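Uncharacterized protein (Bacteroides vulgatus, PDB 4Q88) is of unknown function but belongs to glycoside hydrolase family 88, and so is probably a carbohydrate-active hydrolase. Local coordinates at residues R259-S273 and Y320-V334. Residues are numbered along the deposited sequence; the frame is centred on the assembly and turned at random. Where two conformers were deposited one is given.
Sequences RSLIDPEQAPGPETS and YIQPVGEKAIPGQVV
Y320 meets the start of helix 272-287 through its carbonyl O, which accepts from T272 N at 2.9 Å, while its ring packs alongside rigid P270 just before the helix, CD1 3.8 Å from P270 CB. I321, branched and apolar, sets CG1 4.1 Å from T272 CB and CG2 4.2 Å from S273 CB. At Q322 the backbone N points almost straight (175°) at the anti lone pair of E271 OE2, 2.9 Å away. The same oxygen caps the helix by accepting from S273 N, and takes the S273 hydroxyl; a bend at chi2 (-78°) turns the E271 carboxylate back to do so. The Q322 amide packs against the aliphatic CG and CD of R259, its OE1 held by W208 outside the contact. In the type II turn 329-332, P330 with its fixed phi suits the second position and G331, at positive phi, the third, offering its N to Q266 O at 3.0 Å. Q332 O receives R259 NH2 in the guanidinium plane (2.8 Å, 171°), and NH2 also donates to P268 O. V333 brushes the P268 ring, and V334 CG2 covers the centre of one guanidinium face. A leucine in place of R259 would probably leave the Q332 and P268 carbonyls without their shared donor. Waters join P268 O and P270 O to V334 N, and R259 NH1 to V333 O; directional polar bonds, more than apolar bulk, thus set how the loops sit.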
# COMPACT_ATOMS: atom_id res chain seq x y z
N ARG A 259 3.07 -12.34 10.57
CA ARG A 259 2.98 -12.55 9.15
C ARG A 259 1.79 -13.45 8.72
O ARG A 259 1.22 -13.22 7.66
CB ARG A 259 4.29 -13.14 8.66
CG ARG A 259 5.45 -12.12 8.64
CD ARG A 259 6.76 -12.89 8.53
NE ARG A 259 7.17 -13.36 9.83
CZ ARG A 259 8.13 -14.25 10.03
NH1 ARG A 259 8.89 -14.66 8.99
NH2 ARG A 259 8.41 -14.64 11.29
N SER A 260 1.47 -14.49 9.51
CA SER A 260 0.23 -15.23 9.38
C SER A 260 -0.68 -14.71 10.46
O SER A 260 -0.43 -14.93 11.67
CB SER A 260 0.45 -16.77 9.50
OG SER A 260 -0.74 -17.43 9.19
N LEU A 261 -1.68 -13.92 10.07
CA LEU A 261 -2.40 -13.06 11.00
C LEU A 261 -3.06 -13.81 12.15
O LEU A 261 -3.01 -13.32 13.29
CB LEU A 261 -3.45 -12.22 10.25
CG LEU A 261 -2.92 -11.08 9.41
CD1 LEU A 261 -4.01 -10.55 8.46
CD2 LEU A 261 -2.34 -9.97 10.26
N ILE A 262 -3.63 -14.98 11.86
CA ILE A 262 -4.28 -15.74 12.91
C ILE A 262 -3.55 -17.04 13.31
O ILE A 262 -4.06 -17.80 14.09
CB ILE A 262 -5.78 -15.91 12.64
CG1 ILE A 262 -6.02 -16.70 11.37
CG2 ILE A 262 -6.47 -14.54 12.50
CD1 ILE A 262 -7.47 -17.13 11.24
N ASP A 263 -2.29 -17.21 12.87
CA ASP A 263 -1.37 -18.25 13.39
C ASP A 263 -0.01 -17.60 13.73
O ASP A 263 0.97 -17.73 12.97
CB ASP A 263 -1.22 -19.37 12.42
CG ASP A 263 -0.59 -20.60 13.07
OD1 ASP A 263 0.01 -20.47 14.15
OD2 ASP A 263 -0.71 -21.72 12.53
N PRO A 264 0.05 -16.91 14.85
CA PRO A 264 1.31 -16.28 15.21
C PRO A 264 2.46 -17.28 15.37
O PRO A 264 3.59 -16.93 15.04
CB PRO A 264 1.02 -15.56 16.54
CG PRO A 264 -0.38 -15.83 16.87
CD PRO A 264 -1.06 -16.52 15.75
N GLU A 265 2.17 -18.51 15.79
CA GLU A 265 3.21 -19.53 16.04
C GLU A 265 3.90 -20.03 14.75
O GLU A 265 5.07 -20.39 14.74
CB GLU A 265 2.57 -20.73 16.71
CG GLU A 265 2.19 -20.57 18.17
CD GLU A 265 1.10 -19.55 18.49
OE1 GLU A 265 0.11 -19.41 17.74
OE2 GLU A 265 1.28 -18.86 19.52
N GLN A 266 3.16 -20.02 13.64
CA GLN A 266 3.70 -20.43 12.36
C GLN A 266 4.84 -19.52 11.89
O GLN A 266 5.83 -20.00 11.40
CB GLN A 266 2.63 -20.47 11.29
CG GLN A 266 3.26 -20.53 9.93
CD GLN A 266 2.29 -20.84 8.88
OE1 GLN A 266 1.70 -21.91 8.87
NE2 GLN A 266 2.10 -19.89 7.98
N ALA A 267 4.67 -18.22 12.01
CA ALA A 267 5.66 -17.26 11.50
C ALA A 267 5.76 -16.17 12.57
O ALA A 267 5.11 -15.11 12.49
CB ALA A 267 5.17 -16.72 10.14
N PRO A 268 6.56 -16.45 13.64
CA PRO A 268 6.43 -15.70 14.87
C PRO A 268 7.12 -14.33 14.87
O PRO A 268 8.01 -14.07 14.07
CB PRO A 268 7.07 -16.63 15.92
CG PRO A 268 8.08 -17.39 15.15
CD PRO A 268 7.48 -17.60 13.79
N GLY A 269 6.70 -13.50 15.79
CA GLY A 269 7.47 -12.31 16.20
C GLY A 269 7.09 -11.11 15.38
O GLY A 269 6.27 -11.18 14.47
N PRO A 270 7.72 -10.00 15.70
CA PRO A 270 7.44 -8.75 14.99
C PRO A 270 7.59 -8.81 13.49
O PRO A 270 8.52 -9.47 12.96
CB PRO A 270 8.49 -7.79 15.53
CG PRO A 270 9.18 -8.44 16.64
CD PRO A 270 8.77 -9.87 16.73
N GLU A 271 6.72 -8.07 12.80
CA GLU A 271 6.86 -7.75 11.40
C GLU A 271 6.30 -6.33 11.20
O GLU A 271 5.26 -5.99 11.75
CB GLU A 271 6.18 -8.78 10.47
CG GLU A 271 6.72 -8.73 9.04
CD GLU A 271 6.17 -7.56 8.20
OE1 GLU A 271 4.96 -7.32 8.31
OE2 GLU A 271 6.96 -6.93 7.42
N THR A 272 7.05 -5.50 10.49
CA THR A 272 6.76 -4.07 10.41
C THR A 272 5.85 -3.64 9.25
O THR A 272 5.11 -2.66 9.40
CB THR A 272 8.06 -3.29 10.37
OG1 THR A 272 8.72 -3.47 11.64
CG2 THR A 272 7.86 -1.79 10.08
N SER A 273 6.01 -4.24 8.08
CA SER A 273 5.36 -3.68 6.90
C SER A 273 3.86 -3.84 6.96
O SER A 273 3.13 -2.88 6.73
CB SER A 273 5.93 -4.23 5.60
OG SER A 273 5.79 -5.65 5.51
N TYR A 320 12.75 -5.00 10.88
CA TYR A 320 11.74 -6.05 10.95
C TYR A 320 10.79 -6.06 9.75
O TYR A 320 9.67 -6.52 9.88
CB TYR A 320 10.93 -6.02 12.25
CG TYR A 320 11.71 -6.17 13.53
CD1 TYR A 320 12.01 -7.42 14.05
CD2 TYR A 320 12.21 -5.05 14.20
CE1 TYR A 320 12.73 -7.55 15.24
CE2 TYR A 320 12.93 -5.17 15.38
CZ TYR A 320 13.19 -6.42 15.90
OH TYR A 320 13.91 -6.48 17.10
N ILE A 321 11.28 -5.66 8.59
CA ILE A 321 10.48 -5.74 7.36
C ILE A 321 10.66 -7.10 6.70
O ILE A 321 11.78 -7.48 6.27
CB ILE A 321 10.80 -4.58 6.40
CG1 ILE A 321 10.43 -3.25 7.07
CG2 ILE A 321 10.02 -4.76 5.07
CD1 ILE A 321 11.09 -2.05 6.44
N GLN A 322 9.56 -7.85 6.56
CA GLN A 322 9.61 -9.18 5.93
C GLN A 322 10.15 -8.98 4.50
O GLN A 322 9.67 -8.12 3.77
CB GLN A 322 8.21 -9.79 5.83
CG GLN A 322 8.21 -11.13 5.10
CD GLN A 322 6.83 -11.78 5.05
OE1 GLN A 322 5.81 -11.17 5.35
NE2 GLN A 322 6.81 -13.05 4.70
N PRO A 323 11.10 -9.80 4.07
CA PRO A 323 11.68 -9.62 2.72
C PRO A 323 10.72 -10.07 1.62
O PRO A 323 9.67 -10.67 1.90
CB PRO A 323 12.90 -10.54 2.73
CG PRO A 323 12.72 -11.41 3.90
CD PRO A 323 11.94 -10.65 4.92
N VAL A 324 11.10 -9.79 0.38
CA VAL A 324 10.30 -10.13 -0.77
C VAL A 324 10.70 -11.52 -1.30
O VAL A 324 11.86 -11.79 -1.52
CB VAL A 324 10.54 -9.12 -1.90
CG1 VAL A 324 9.69 -9.46 -3.11
CG2 VAL A 324 10.22 -7.72 -1.40
N GLY A 325 9.70 -12.34 -1.54
CA GLY A 325 9.86 -13.52 -2.39
C GLY A 325 10.71 -14.61 -1.75
O GLY A 325 11.45 -15.30 -2.45
N GLU A 326 10.65 -14.72 -0.44
CA GLU A 326 11.38 -15.81 0.24
C GLU A 326 10.37 -16.81 0.77
O GLU A 326 9.30 -16.42 1.25
CB GLU A 326 12.33 -15.24 1.29
CG GLU A 326 13.34 -14.31 0.61
CD GLU A 326 14.42 -13.80 1.53
OE1 GLU A 326 14.39 -14.13 2.73
OE2 GLU A 326 15.32 -13.06 1.05
N LYS A 327 10.65 -18.10 0.60
CA LYS A 327 9.74 -19.15 1.03
C LYS A 327 9.65 -19.10 2.57
O LYS A 327 10.66 -18.83 3.23
CB LYS A 327 10.24 -20.52 0.58
CG LYS A 327 9.24 -21.65 0.78
CD LYS A 327 9.93 -23.00 0.64
CE LYS A 327 9.14 -24.12 1.30
NZ LYS A 327 10.06 -25.12 1.92
N ALA A 328 8.44 -19.34 3.09
CA ALA A 328 8.17 -19.33 4.52
C ALA A 328 8.99 -20.38 5.24
O ALA A 328 9.08 -21.53 4.79
CB ALA A 328 6.69 -19.61 4.77
N ILE A 329 9.65 -19.98 6.33
CA ILE A 329 10.33 -20.95 7.22
C ILE A 329 9.61 -20.96 8.59
O ILE A 329 9.82 -20.06 9.39
CB ILE A 329 11.82 -20.66 7.40
CG1 ILE A 329 12.53 -20.77 6.04
CG2 ILE A 329 12.44 -21.67 8.35
CD1 ILE A 329 13.78 -19.94 5.97
N PRO A 330 8.76 -21.96 8.83
CA PRO A 330 7.98 -22.03 10.03
C PRO A 330 8.87 -21.98 11.27
O PRO A 330 9.92 -22.60 11.31
CB PRO A 330 7.26 -23.36 9.89
CG PRO A 330 7.11 -23.51 8.40
CD PRO A 330 8.45 -23.08 7.92
N GLY A 331 8.47 -21.15 12.21
CA GLY A 331 9.18 -20.93 13.45
C GLY A 331 10.28 -19.89 13.42
O GLY A 331 10.84 -19.54 14.49
N GLN A 332 10.63 -19.39 12.23
CA GLN A 332 11.76 -18.52 12.12
C GLN A 332 11.29 -17.05 12.20
O GLN A 332 10.32 -16.68 11.55
CB GLN A 332 12.53 -18.73 10.79
CG GLN A 332 13.83 -17.96 10.79
CD GLN A 332 14.61 -18.20 9.51
OE1 GLN A 332 15.60 -18.93 9.50
NE2 GLN A 332 14.11 -17.66 8.43
N VAL A 333 11.97 -16.28 13.02
CA VAL A 333 11.65 -14.81 13.18
C VAL A 333 12.18 -13.94 12.05
O VAL A 333 13.06 -14.36 11.31
CB VAL A 333 12.13 -14.23 14.54
CG1 VAL A 333 11.44 -14.97 15.71
CG2 VAL A 333 13.65 -14.15 14.65
N VAL A 334 11.61 -12.73 11.89
CA VAL A 334 12.16 -11.74 10.98
C VAL A 334 13.42 -11.11 11.59
O VAL A 334 13.47 -10.82 12.77
CB VAL A 334 11.10 -10.65 10.63
CG1 VAL A 334 11.64 -9.69 9.57
CG2 VAL A 334 9.86 -11.33 10.10
O HOH W 1 11.97 -15.55 8.74
O HOH W 2 10.14 -17.30 7.37
O HOH W 3 9.58 -11.77 13.62
O HOH W 4 3.83 -9.53 6.60